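Local coordinates for protein GTP cyclohydrolase 1 type 2 homolog (Staphylococcus aureus subsp. aureus, PDB 3LNL) that is of unknown function but belongs to the NIF3 family, binds a pair of zinc ions and assembles into a capped, toroid-shaped homohexamer, at residues 135-140 against 203-208; 271-276 against 323-328; 41-46 against 62-67; 126-131 against 243-248. The protein carries 2 engineered substitutions. All blocks are in the same frame, centred on the assembly; numbering follows the deposited sequence.

Along the chain, interaction 3 closes first; interaction 4 then spans a long loop in which interaction 1 is nested, and interaction 2 follows. Interactions 1 and 4 share strand 125-142, their centres about 29 Å apart: interaction 1 lies in the PII-like lid domain, and interaction 4 pairs the root of that strand with strand 240-253, where the chain returns to the NIF3 body. Interaction 2, its centre about 19 Å from that of interaction 4, belongs to the C-terminal NIF3 domain, and interaction 3 to the N-terminal one, centres about 36 Å apart. Interactions 2, 3 and 4 each come within about 10 to 12 Å of a bound zinc ion by their nearest side chain or glycine; interaction 1 lies away, in the lid.

Interaction 1: residues 135-140 against 203-208; sequences YYKVQT and EFMIDA
Strands 135-140 and 203-207 run antiparallel at 147°, their axes 4.6 Å apart at closest approach. Tyr136 with Ile206 and Val138 with Phe204 are the hydrogen-bonded pairs, each closed by two N-H to O=C bonds; the shortest joins Val138 N to Phe204 O at 2.8 Å. Lys137-Met205 and Gln139-Glu203 are non-hydrogen-bonded pairs on the other face. On the apolar face, Val138 sets its CB over the Phe204 ring, 3.8 Å from the ring centroid, in a CH-pi contact, and Val138 CG1 packs against Phe204 CZ at 3.5 Å. Phe204 has CG between its backbone N and carbonyl carbon (chi1 59°), which folds the ring beneath the valine. Val138 CG2 meets Ile206 CG1 at 3.7 Å, and that same CG1 touches Tyr136 CB; helix 211-221 covers part of this face. On the opposite face the methionine chain, bent at chi2 and chi3, brings Met205 CE to 3.7 Å from Tyr135 CB. Lys137 lays its CE beside Glu203 OE2; Lys137 NZ, whose modelled place is less certain, is directed to Asp230 of a second subunit. Glu203 OE2 is hydrogen-bonded to Tyr141 OH of that subunit, and Glu203 OE1 forms a salt bridge with Lys201. Two neighbouring strands of the PII-like domain are therefore joined by backbone bonds and an apolar face turned to their own helix, while polar ends on the other face turn to Lys201 and a second subunit, consistent with trimeric lid assembly.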
loop_
_atom_site.group_PDB
_atom_site.type_symbol
_atom_site.label_atom_id
_atom_site.label_comp_id
_atom_site.label_asym_id
_atom_site.label_seq_id
_atom_site.Cartn_x
_atom_site.Cartn_y
_atom_site.Cartn_z
ATOM N N TYR B 135 -15.446 17.342 -18.101
ATOM C CA TYR B 135 -16.004 18.671 -18.362
ATOM C C TYR B 135 -17.073 18.942 -17.302
ATOM O O TYR B 135 -17.414 18.058 -16.518
ATOM C CB TYR B 135 -16.683 18.714 -19.731
ATOM C CG TYR B 135 -15.771 18.424 -20.884
ATOM C CD1 TYR B 135 -15.251 19.448 -21.676
ATOM C CD2 TYR B 135 -15.433 17.115 -21.195
ATOM C CE1 TYR B 135 -14.396 19.167 -22.752
ATOM C CE2 TYR B 135 -14.594 16.823 -22.264
ATOM C CZ TYR B 135 -14.069 17.843 -23.034
ATOM O OH TYR B 135 -13.228 17.499 -24.084
ATOM N N TYR B 136 -17.626 20.155 -17.299
ATOM C CA TYR B 136 -18.802 20.461 -16.481
ATOM C C TYR B 136 -19.878 21.120 -17.302
ATOM O O TYR B 136 -19.599 22.010 -18.120
ATOM C CB TYR B 136 -18.461 21.387 -15.322
ATOM C CG TYR B 136 -17.605 20.744 -14.289
ATOM C CD1 TYR B 136 -16.241 20.955 -14.266
ATOM C CD2 TYR B 136 -18.162 19.908 -13.328
ATOM C CE1 TYR B 136 -15.446 20.352 -13.313
ATOM C CE2 TYR B 136 -17.375 19.295 -12.373
ATOM C CZ TYR B 136 -16.019 19.524 -12.368
ATOM O OH TYR B 136 -15.226 18.922 -11.413
ATOM N N LYS B 137 -21.114 20.698 -17.080
ATOM C CA LYS B 137 -22.249 21.465 -17.564
ATOM C C LYS B 137 -22.628 22.443 -16.450
ATOM O O LYS B 137 -23.027 22.031 -15.365
ATOM C CB LYS B 137 -23.411 20.575 -17.949
ATOM C CG LYS B 137 -24.376 21.225 -18.929
ATOM C CD LYS B 137 -25.487 20.211 -19.290
ATOM C CE LYS B 137 -25.651 20.063 -20.802
ATOM N NZ LYS B 137 -26.433 18.796 -21.088
ATOM N N VAL B 138 -22.422 23.725 -16.732
ATOM C CA VAL B 138 -22.773 24.809 -15.835
ATOM C C VAL B 138 -24.236 25.131 -16.045
ATOM O O VAL B 138 -24.672 25.297 -17.183
ATOM C CB VAL B 138 -21.935 26.069 -16.129
ATOM C CG1 VAL B 138 -22.224 27.186 -15.083
ATOM C CG2 VAL B 138 -20.454 25.714 -16.129
ATOM N N GLN B 139 -24.987 25.192 -14.950
ATOM C CA GLN B 139 -26.401 25.548 -14.971
ATOM C C GLN B 139 -26.633 26.719 -14.021
ATOM O O GLN B 139 -26.363 26.618 -12.830
ATOM C CB GLN B 139 -27.282 24.353 -14.545
ATOM C CG GLN B 139 -27.257 23.215 -15.581
ATOM C CD GLN B 139 -28.130 22.006 -15.212
ATOM O OE1 GLN B 139 -28.634 21.316 -16.106
ATOM N NE2 GLN B 139 -28.293 21.740 -13.914
ATOM N N THR B 140 -27.120 27.827 -14.562
ATOM C CA THR B 140 -27.596 28.938 -13.743
ATOM C C THR B 140 -29.074 29.239 -14.053
ATOM O O THR B 140 -29.590 28.902 -15.124
ATOM C CB THR B 140 -26.747 30.234 -13.911
ATOM O OG1 THR B 140 -25.354 29.910 -14.048
ATOM C CG2 THR B 140 -26.908 31.117 -12.703
ATOM N N GLU B 203 -27.709 27.022 -19.722
ATOM C CA GLU B 203 -26.675 25.983 -19.617
ATOM C C GLU B 203 -25.516 26.230 -20.601
ATOM O O GLU B 203 -25.696 26.780 -21.689
ATOM C CB GLU B 203 -27.255 24.593 -19.894
ATOM C CG GLU B 203 -28.618 24.303 -19.227
ATOM C CD GLU B 203 -29.184 22.924 -19.589
ATOM O OE1 GLU B 203 -30.272 22.568 -19.076
ATOM O OE2 GLU B 203 -28.554 22.191 -20.384
ATOM N N PHE B 204 -24.331 25.807 -20.203
ATOM C CA PHE B 204 -23.180 25.817 -21.092
ATOM C C PHE B 204 -22.085 24.898 -20.548
ATOM O O PHE B 204 -22.161 24.402 -19.406
ATOM C CB PHE B 204 -22.659 27.246 -21.309
ATOM C CG PHE B 204 -22.250 27.946 -20.048
ATOM C CD1 PHE B 204 -20.907 28.004 -19.668
ATOM C CD2 PHE B 204 -23.200 28.568 -19.245
ATOM C CE1 PHE B 204 -20.519 28.658 -18.510
ATOM C CE2 PHE B 204 -22.816 29.232 -18.093
ATOM C CZ PHE B 204 -21.464 29.275 -17.723
ATOM N N MET B 205 -21.077 24.680 -21.381
ATOM C CA MET B 205 -19.996 23.741 -21.092
ATOM C C MET B 205 -18.749 24.476 -20.671
ATOM O O MET B 205 -18.472 25.551 -21.168
ATOM C CB MET B 205 -19.712 22.887 -22.324
ATOM C CG MET B 205 -20.877 22.007 -22.720
ATOM S SD MET B 205 -21.311 20.853 -21.373
ATOM C CE MET B 205 -19.840 19.774 -21.387
ATOM N N ILE B 206 -18.019 23.904 -19.731
ATOM C CA ILE B 206 -16.664 24.347 -19.446
ATOM C C ILE B 206 -15.746 23.127 -19.319
ATOM O O ILE B 206 -16.190 22.023 -18.975
ATOM C CB ILE B 206 -16.588 25.191 -18.142
ATOM C CG1 ILE B 206 -17.136 24.390 -16.947
ATOM C CG2 ILE B 206 -17.321 26.536 -18.321
ATOM C CD1 ILE B 206 -16.568 24.794 -15.585
ATOM N N ASP B 207 -14.473 23.332 -19.617
ATOM C CA ASP B 207 -13.449 22.342 -19.307
ATOM C C ASP B 207 -13.272 22.332 -17.803
ATOM O O ASP B 207 -13.615 23.315 -17.132
ATOM C CB ASP B 207 -12.117 22.713 -19.961
ATOM C CG ASP B 207 -12.209 22.765 -21.462
ATOM O OD1 ASP B 207 -13.147 22.150 -22.011
ATOM O OD2 ASP B 207 -11.353 23.417 -22.099
ATOM N N ALA B 208 -12.715 21.238 -17.282
ATOM C CA ALA B 208 -12.554 21.064 -15.830
ATOM C C ALA B 208 -11.736 22.174 -15.131
ATOM O O ALA B 208 -12.032 22.531 -13.994
ATOM C CB ALA B 208 -11.971 19.691 -15.514
#

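Interaction 2: residues 271-276 against 323-328; sequences RFVGES and VNLIDI
Arg271 lies alongside Asp327 and grips its carboxylate side-on. Arg271 NE and NH2 both donate to Asp327 OD2 at 3.1 Å, within the guanidinium plane: NE meets OD2 from above the carboxylate plane (42° out of it), NH2 nearly in line with the C-O bond. CG set between the backbone N and the carbonyl carbon (chi1 56°), with the chain extended to NE, carries the guanidinium there. Arg271 NH1 is hydrogen-bonded to Tyr369 OH of a neighbouring subunit, whose Phe367 makes a cation-pi contact with the arginine. Asp327 N donates to Arg271 O at 2.8 Å; Asp327 OD2 also takes Ile310 N, and OD1 takes Asn329 N. Phe272 opposes Ile326 in a non-hydrogen-bonded pair; its CB approaches Ile326 CG1, but the ring leads away. Val273 restores the antiparallel bonding, with Val273 N to Leu325 O at 2.8 Å and Leu325 N to Val273 O at 2.9 Å, and their CB atoms pack side by side. Gly274 CA lies 3.4 Å from Asn324 OD1, at backbone angles suited to glycine. A water donates to that OD1 and accepts from Glu275 N, while Asn324 ND2 is bonded to Asp303 O. Helix 312-321 packs on Val273 and Leu325, helix 254-264 on Phe272 and Ile326. Strand 304-307 flanks 325-327 in parallel, whereas Arg271 and Phe272 pair antiparallel with a strand of the neighbouring subunit, carrying the sheet across the interface.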
loop_
_atom_site.group_PDB
_atom_site.type_symbol
_atom_site.label_atom_id
_atom_site.label_comp_id
_atom_site.label_asym_id
_atom_site.label_seq_id
_atom_site.Cartn_x
_atom_site.Cartn_y
_atom_site.Cartn_z
ATOM N N ARG B 271 8.590 -12.084 -35.303
ATOM C CA ARG B 271 7.997 -13.327 -34.825
ATOM C C ARG B 271 6.513 -13.147 -34.525
ATOM O O ARG B 271 6.042 -12.047 -34.117
ATOM C CB ARG B 271 8.757 -13.859 -33.585
ATOM C CG ARG B 271 8.852 -12.900 -32.447
ATOM C CD ARG B 271 9.932 -13.289 -31.434
ATOM N NE ARG B 271 10.061 -12.266 -30.380
ATOM C CZ ARG B 271 10.962 -12.300 -29.401
ATOM N NH1 ARG B 271 11.842 -13.291 -29.326
ATOM N NH2 ARG B 271 10.967 -11.354 -28.457
ATOM N N PHE B 272 5.751 -14.215 -34.756
ATOM C CA PHE B 272 4.346 -14.150 -34.565
ATOM C C PHE B 272 3.858 -15.325 -33.771
ATOM O O PHE B 272 4.549 -16.315 -33.618
ATOM C CB PHE B 272 3.598 -13.972 -35.883
ATOM C CG PHE B 272 3.685 -15.134 -36.824
ATOM C CD1 PHE B 272 2.772 -16.168 -36.759
ATOM C CD2 PHE B 272 4.626 -15.145 -37.838
ATOM C CE1 PHE B 272 2.859 -17.226 -37.654
ATOM C CE2 PHE B 272 4.675 -16.174 -38.752
ATOM C CZ PHE B 272 3.803 -17.218 -38.641
ATOM N N VAL B 273 2.692 -15.140 -33.189
ATOM C CA VAL B 273 2.049 -16.160 -32.397
ATOM C C VAL B 273 0.679 -16.374 -32.972
ATOM O O VAL B 273 -0.111 -15.427 -33.063
ATOM C CB VAL B 273 1.920 -15.726 -30.896
ATOM C CG1 VAL B 273 1.210 -16.824 -30.041
ATOM C CG2 VAL B 273 3.292 -15.388 -30.314
ATOM N N GLY B 274 0.386 -17.619 -33.334
ATOM C CA GLY B 274 -0.924 -18.004 -33.918
ATOM C C GLY B 274 -0.701 -18.893 -35.138
ATOM O O GLY B 274 0.434 -19.036 -35.608
ATOM N N GLU B 275 -1.772 -19.493 -35.634
ATOM C CA GLU B 275 -1.708 -20.382 -36.792
ATOM C C GLU B 275 -1.268 -19.509 -37.982
ATOM O O GLU B 275 -1.781 -18.402 -38.189
ATOM C CB GLU B 275 -3.086 -21.075 -37.087
ATOM C CG GLU B 275 -3.799 -21.921 -35.945
ATOM C CD GLU B 275 -5.239 -22.475 -36.344
ATOM O OE1 GLU B 275 -5.892 -21.959 -37.309
ATOM O OE2 GLU B 275 -5.727 -23.453 -35.706
ATOM N N SER B 276 -0.274 -19.985 -38.720
ATOM C CA SER B 276 0.345 -19.200 -39.787
ATOM C C SER B 276 -0.643 -18.858 -40.916
ATOM O O SER B 276 -0.510 -17.823 -41.569
ATOM C CB SER B 276 1.574 -19.951 -40.339
ATOM O OG SER B 276 1.168 -21.198 -40.851
ATOM N N VAL B 323 -5.156 -15.850 -28.937
ATOM C CA VAL B 323 -4.919 -14.446 -29.217
ATOM C C VAL B 323 -3.702 -14.360 -30.161
ATOM O O VAL B 323 -2.591 -14.836 -29.839
ATOM C CB VAL B 323 -4.729 -13.614 -27.924
ATOM C CG1 VAL B 323 -4.282 -12.137 -28.276
ATOM C CG2 VAL B 323 -6.017 -13.600 -27.102
ATOM N N ASN B 324 -3.893 -13.802 -31.347
ATOM C CA ASN B 324 -2.808 -13.742 -32.271
ATOM C C ASN B 324 -1.907 -12.505 -32.060
ATOM O O ASN B 324 -2.400 -11.407 -31.853
ATOM C CB ASN B 324 -3.331 -13.763 -33.703
ATOM C CG ASN B 324 -4.161 -14.960 -33.988
ATOM O OD1 ASN B 324 -3.759 -16.079 -33.672
ATOM N ND2 ASN B 324 -5.323 -14.755 -34.574
ATOM N N LEU B 325 -0.596 -12.709 -32.090
ATOM C CA LEU B 325 0.348 -11.619 -31.832
ATOM C C LEU B 325 1.380 -11.540 -32.941
ATOM O O LEU B 325 1.681 -12.553 -33.562
ATOM C CB LEU B 325 1.099 -11.838 -30.531
ATOM C CG LEU B 325 0.314 -12.020 -29.253
ATOM C CD1 LEU B 325 1.318 -12.431 -28.121
ATOM C CD2 LEU B 325 -0.496 -10.802 -28.879
ATOM N N ILE B 326 1.863 -10.327 -33.189
ATOM C CA ILE B 326 3.095 -10.089 -33.925
ATOM C C ILE B 326 3.994 -9.159 -33.102
ATOM O O ILE B 326 3.606 -8.058 -32.691
ATOM C CB ILE B 326 2.898 -9.490 -35.367
ATOM C CG1 ILE B 326 1.967 -10.357 -36.204
ATOM C CG2 ILE B 326 4.262 -9.370 -36.064
ATOM C CD1 ILE B 326 1.455 -9.755 -37.473
ATOM N N ASP B 327 5.222 -9.617 -32.883
ATOM C CA ASP B 327 6.302 -8.810 -32.349
ATOM C C ASP B 327 7.067 -8.172 -33.484
ATOM O O ASP B 327 7.865 -8.819 -34.152
ATOM C CB ASP B 327 7.220 -9.681 -31.495
ATOM C CG ASP B 327 8.190 -8.892 -30.617
ATOM O OD1 ASP B 327 8.391 -7.680 -30.855
ATOM O OD2 ASP B 327 8.758 -9.516 -29.684
ATOM N N ILE B 328 6.855 -6.871 -33.677
ATOM C CA ILE B 328 7.611 -6.108 -34.675
ATOM C C ILE B 328 8.873 -5.445 -34.072
ATOM O O ILE B 328 9.609 -4.701 -34.775
ATOM C CB ILE B 328 6.779 -5.027 -35.342
ATOM C CG1 ILE B 328 6.151 -4.080 -34.319
ATOM C CG2 ILE B 328 5.761 -5.661 -36.264
ATOM C CD1 ILE B 328 5.523 -2.768 -34.974
HETATM O O HOH W 1 -4.510 -18.494 -34.662
#

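Interaction 3: residues 41-46 against 62-67; sequences TGVLTA and YNTIIS
The Tyr62 ring lies with one face against the backbone of 42-43: Val43 N sits 3.9 Å above the ring plane, offset toward the rim, and Gly42 CA comes obliquely to 3.6 Å from Tyr62 CD1. Gly42, without a side chain, lets the backbone lie directly on the ring. The second flat group, the Asn63 amide, is gripped at its oxygen from opposite faces. Thr41 N donates to Asn63 OD1 at 2.9 Å in a nearly straight bond from above the carbonyl plane, and Thr64 OG1 donates to the same oxygen from the other side. Asn63 CG stands between its own backbone N and carbonyl carbon (chi1 74°), which curls the amide back toward Thr41, while Asn63 ND2 is bonded to Glu39 O. Strands 43-46 and 64-67 then run parallel, 24° apart, as neighbours in the N-terminal NIF3 domain; with helix 51-60 between them they form a beta-alpha-beta unit. Their pairing begins with a weak bond from Thr64 N to Gly42 O and tightens further along, where Leu44 N to Thr64 O, Ile66 N to Leu44 O and Ala46 N to Ile66 O each measure 3.0 Å. One sheet face joins Val43 CG1 to Ile66 CD1 at 3.7 Å under helix 336-350. On the other, Ile65 CG2 touches Ala46 CB, and helix 51-60 covers Leu44 and Ile65. Ser67 ends its strand immediately before the zinc ligands His68 and His69, and its OG is bonded to His69 O.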
loop_
_atom_site.group_PDB
_atom_site.type_symbol
_atom_site.label_atom_id
_atom_site.label_comp_id
_atom_site.label_asym_id
_atom_site.label_seq_id
_atom_site.Cartn_x
_atom_site.Cartn_y
_atom_site.Cartn_z
ATOM N N THR B 41 17.969 26.759 -33.164
ATOM C CA THR B 41 18.733 26.889 -34.405
ATOM C C THR B 41 18.389 25.810 -35.405
ATOM O O THR B 41 18.654 25.949 -36.592
ATOM C CB THR B 41 20.270 26.800 -34.150
ATOM O OG1 THR B 41 20.574 25.532 -33.545
ATOM C CG2 THR B 41 20.782 27.987 -33.301
ATOM N N GLY B 42 17.763 24.732 -34.932
ATOM C CA GLY B 42 17.392 23.638 -35.789
ATOM C C GLY B 42 16.888 22.524 -34.905
ATOM O O GLY B 42 17.254 22.478 -33.723
ATOM N N VAL B 43 16.071 21.625 -35.474
ATOM C CA VAL B 43 15.477 20.511 -34.731
ATOM C C VAL B 43 15.792 19.122 -35.372
ATOM O O VAL B 43 15.543 18.905 -36.556
ATOM C CB VAL B 43 13.911 20.691 -34.579
ATOM C CG1 VAL B 43 13.236 19.484 -33.795
ATOM C CG2 VAL B 43 13.562 22.087 -33.922
ATOM N N LEU B 44 16.321 18.220 -34.541
ATOM C CA LEU B 44 16.604 16.855 -34.868
ATOM C C LEU B 44 15.681 15.974 -34.101
ATOM O O LEU B 44 15.682 16.012 -32.852
ATOM C CB LEU B 44 18.050 16.510 -34.499
ATOM C CG LEU B 44 18.632 15.192 -34.988
ATOM C CD1 LEU B 44 18.698 15.165 -36.549
ATOM C CD2 LEU B 44 20.027 15.026 -34.321
ATOM N N THR B 45 14.898 15.166 -34.817
ATOM C CA THR B 45 14.044 14.148 -34.171
ATOM C C THR B 45 14.747 12.786 -33.986
ATOM O O THR B 45 15.602 12.402 -34.785
ATOM C CB THR B 45 12.711 13.946 -34.928
ATOM O OG1 THR B 45 12.958 13.294 -36.200
ATOM C CG2 THR B 45 11.987 15.306 -35.125
ATOM N N ALA B 46 14.394 12.090 -32.891
ATOM C CA ALA B 46 15.098 10.900 -32.486
ATOM C C ALA B 46 14.120 9.973 -31.737
ATOM O O ALA B 46 13.126 10.466 -31.184
ATOM C CB ALA B 46 16.270 11.284 -31.590
ATOM N N TYR B 62 22.405 22.049 -35.078
ATOM C CA TYR B 62 21.097 22.120 -34.432
ATOM C C TYR B 62 21.230 22.083 -32.899
ATOM O O TYR B 62 21.967 21.247 -32.375
ATOM C CB TYR B 62 20.210 20.968 -34.880
ATOM C CG TYR B 62 19.900 20.918 -36.374
ATOM C CD1 TYR B 62 20.208 21.970 -37.238
ATOM C CD2 TYR B 62 19.279 19.814 -36.904
ATOM C CE1 TYR B 62 19.886 21.923 -38.610
ATOM C CE2 TYR B 62 18.985 19.737 -38.268
ATOM C CZ TYR B 62 19.273 20.787 -39.101
ATOM O OH TYR B 62 18.951 20.629 -40.428
ATOM N N ASN B 63 20.461 22.931 -32.194
ATOM C CA ASN B 63 20.569 23.005 -30.737
ATOM C C ASN B 63 19.371 22.424 -30.030
ATOM O O ASN B 63 19.262 22.563 -28.809
ATOM C CB ASN B 63 20.862 24.436 -30.262
ATOM C CG ASN B 63 19.655 25.331 -30.376
ATOM O OD1 ASN B 63 18.698 24.956 -31.023
ATOM N ND2 ASN B 63 19.692 26.519 -29.758
ATOM N N THR B 64 18.505 21.722 -30.761
ATOM C CA THR B 64 17.299 21.143 -30.175
ATOM C C THR B 64 17.084 19.737 -30.695
ATOM O O THR B 64 17.093 19.509 -31.938
ATOM C CB THR B 64 16.063 22.016 -30.484
ATOM O OG1 THR B 64 16.330 23.347 -30.042
ATOM C CG2 THR B 64 14.756 21.484 -29.805
ATOM N N ILE B 65 16.895 18.802 -29.747
ATOM C CA ILE B 65 16.583 17.427 -30.051
ATOM C C ILE B 65 15.237 17.161 -29.438
ATOM O O ILE B 65 15.025 17.478 -28.263
ATOM C CB ILE B 65 17.650 16.419 -29.533
ATOM C CG1 ILE B 65 18.998 16.741 -30.202
ATOM C CG2 ILE B 65 17.234 14.896 -29.762
ATOM C CD1 ILE B 65 20.225 16.020 -29.613
ATOM N N ILE B 66 14.327 16.601 -30.244
ATOM C CA ILE B 66 13.089 16.048 -29.731
ATOM C C ILE B 66 13.121 14.503 -29.860
ATOM O O ILE B 66 13.140 13.957 -30.973
ATOM C CB ILE B 66 11.859 16.555 -30.495
ATOM C CG1 ILE B 66 11.756 18.075 -30.458
ATOM C CG2 ILE B 66 10.553 15.923 -29.818
ATOM C CD1 ILE B 66 10.625 18.657 -31.328
ATOM N N SER B 67 13.122 13.808 -28.727
ATOM C CA SER B 67 13.129 12.365 -28.725
ATOM C C SER B 67 11.761 11.860 -28.294
ATOM O O SER B 67 10.978 12.606 -27.701
ATOM C CB SER B 67 14.231 11.811 -27.789
ATOM O OG SER B 67 13.898 12.024 -26.405
#

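Interaction 4: residues 126-131 against 243-248; sequences SIINNQ and GVMAEV
Gly243 meets Ile128 through its carbonyl: Ile128 N donates to Gly243 O at 3.0 Å, an almost straight N-H bond that nonetheless reaches the oxygen from above the carbonyl plane, 50° out of it. Ile128 CG1 stands between its backbone N and carbonyl carbon (chi1 57°), which lays it on the Gly243 peptide, 3.5 Å from Gly243 C. Val244 opposes Ile127 in a non-hydrogen-bonded antiparallel pair with diverging side chains, though Ile127 CD1 still reaches Val244 CG1 at 4.0 Å. Val244 CB lies close to Ser126 O. Met245 forms the hydrogen-bonded pair with Ser126: Met245 N to Ser126 O is 2.7 Å and Ser126 N to Met245 O is 2.9 Å. Met245 CB packs against Ile128 CG2 at 3.7 Å, and a water bound to Ser126 OG makes a weak bond to Met245 O. Strand 279-285 flanks 243-248, and Gly243 lies about 7 Å from the side chain of Asp106, a zinc ligand. Three backbone hydrogen bonds join the segments, to which Ile127 and Ile128 add apolar contacts, consistent with a fixed connection near where the PII-like domain leaves the NIF3 body.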
loop_
_atom_site.group_PDB
_atom_site.type_symbol
_atom_site.label_atom_id
_atom_site.label_comp_id
_atom_site.label_asym_id
_atom_site.label_seq_id
_atom_site.Cartn_x
_atom_site.Cartn_y
_atom_site.Cartn_z
ATOM N N SER B 126 -8.264 4.024 -36.639
ATOM C CA SER B 126 -8.723 4.878 -35.555
ATOM C C SER B 126 -8.130 4.534 -34.208
ATOM O O SER B 126 -7.768 3.382 -33.937
ATOM C CB SER B 126 -10.253 4.937 -35.467
ATOM O OG SER B 126 -10.797 3.717 -35.204
ATOM N N ILE B 127 -8.090 5.578 -33.375
ATOM C CA ILE B 127 -7.610 5.508 -32.034
ATOM C C ILE B 127 -8.480 4.536 -31.255
ATOM O O ILE B 127 -9.707 4.520 -31.426
ATOM C CB ILE B 127 -7.619 6.910 -31.338
ATOM C CG1 ILE B 127 -6.510 7.788 -31.940
ATOM C CG2 ILE B 127 -7.445 6.767 -29.798
ATOM C CD1 ILE B 127 -5.041 7.358 -31.554
ATOM N N ILE B 128 -7.830 3.743 -30.395
ATOM C CA ILE B 128 -8.535 2.883 -29.424
ATOM C C ILE B 128 -8.029 3.181 -28.009
ATOM O O ILE B 128 -7.078 3.984 -27.799
ATOM C CB ILE B 128 -8.399 1.342 -29.764
ATOM C CG1 ILE B 128 -6.941 0.951 -29.841
ATOM C CG2 ILE B 128 -9.195 0.993 -31.040
ATOM C CD1 ILE B 128 -6.690 -0.523 -30.034
ATOM N N ASN B 129 -8.669 2.544 -27.034
ATOM C CA ASN B 129 -8.352 2.761 -25.612
ATOM C C ASN B 129 -8.468 4.241 -25.213
ATOM O O ASN B 129 -7.632 4.782 -24.481
ATOM C CB ASN B 129 -6.967 2.181 -25.254
ATOM C CG ASN B 129 -6.885 0.666 -25.486
ATOM O OD1 ASN B 129 -7.776 -0.048 -25.095
ATOM N ND2 ASN B 129 -5.875 0.199 -26.206
ATOM N N ASN B 130 -9.506 4.907 -25.689
ATOM C CA ASN B 130 -9.621 6.358 -25.512
ATOM C C ASN B 130 -9.615 6.835 -24.083
ATOM O O ASN B 130 -10.260 6.238 -23.231
ATOM C CB ASN B 130 -10.874 6.904 -26.195
ATOM C CG ASN B 130 -10.925 6.518 -27.620
ATOM O OD1 ASN B 130 -10.827 5.345 -27.905
ATOM N ND2 ASN B 130 -10.940 7.490 -28.531
ATOM N N GLN B 131 -8.901 7.943 -23.841
ATOM C CA GLN B 131 -8.934 8.608 -22.546
ATOM C C GLN B 131 -10.376 9.160 -22.317
ATOM O O GLN B 131 -11.209 9.145 -23.248
ATOM C CB GLN B 131 -7.856 9.718 -22.483
ATOM C CG GLN B 131 -6.467 9.213 -22.805
ATOM C CD GLN B 131 -5.363 10.267 -22.659
ATOM O OE1 GLN B 131 -5.638 11.473 -22.557
ATOM N NE2 GLN B 131 -4.097 9.797 -22.621
ATOM N N GLY B 243 -3.022 3.232 -28.797
ATOM C CA GLY B 243 -3.167 2.267 -29.850
ATOM C C GLY B 243 -4.101 2.770 -30.930
ATOM O O GLY B 243 -4.824 3.752 -30.758
ATOM N N VAL B 244 -4.060 2.068 -32.055
ATOM C CA VAL B 244 -5.042 2.191 -33.115
ATOM C C VAL B 244 -5.579 0.834 -33.516
ATOM O O VAL B 244 -4.891 -0.207 -33.385
ATOM C CB VAL B 244 -4.460 2.879 -34.393
ATOM C CG1 VAL B 244 -4.129 4.375 -34.084
ATOM C CG2 VAL B 244 -3.258 2.095 -35.005
ATOM N N MET B 245 -6.800 0.844 -34.056
ATOM C CA MET B 245 -7.346 -0.306 -34.774
ATOM C C MET B 245 -7.356 0.106 -36.212
ATOM O O MET B 245 -7.751 1.222 -36.515
ATOM C CB MET B 245 -8.792 -0.670 -34.330
ATOM C CG MET B 245 -9.285 -2.023 -34.875
ATOM S SD MET B 245 -8.578 -3.462 -33.962
ATOM C CE MET B 245 -9.405 -3.246 -32.344
ATOM N N ALA B 246 -6.989 -0.805 -37.112
ATOM C CA ALA B 246 -7.036 -0.548 -38.530
ATOM C C ALA B 246 -7.285 -1.874 -39.272
ATOM O O ALA B 246 -7.427 -2.923 -38.637
ATOM C CB ALA B 246 -5.725 0.065 -38.964
ATOM N N GLU B 247 -7.345 -1.814 -40.602
ATOM C CA GLU B 247 -7.531 -3.013 -41.423
ATOM C C GLU B 247 -6.595 -3.061 -42.609
ATOM O O GLU B 247 -6.135 -2.016 -43.121
ATOM C CB GLU B 247 -8.987 -3.220 -41.926
ATOM C CG GLU B 247 -9.994 -2.268 -41.515
ATOM C CD GLU B 247 -11.292 -2.451 -42.287
ATOM O OE1 GLU B 247 -11.992 -3.482 -42.104
ATOM O OE2 GLU B 247 -11.572 -1.602 -43.149
ATOM N N VAL B 248 -6.317 -4.287 -43.041
ATOM C CA VAL B 248 -5.607 -4.509 -44.297
ATOM C C VAL B 248 -6.615 -4.278 -45.380
ATOM O O VAL B 248 -7.836 -4.373 -45.130
ATOM C CB VAL B 248 -4.968 -5.901 -44.403
ATOM C CG1 VAL B 248 -3.755 -5.947 -43.500
ATOM C CG2 VAL B 248 -5.954 -7.016 -44.028
HETATM O O HOH W 2 -10.921 1.607 -37.363
#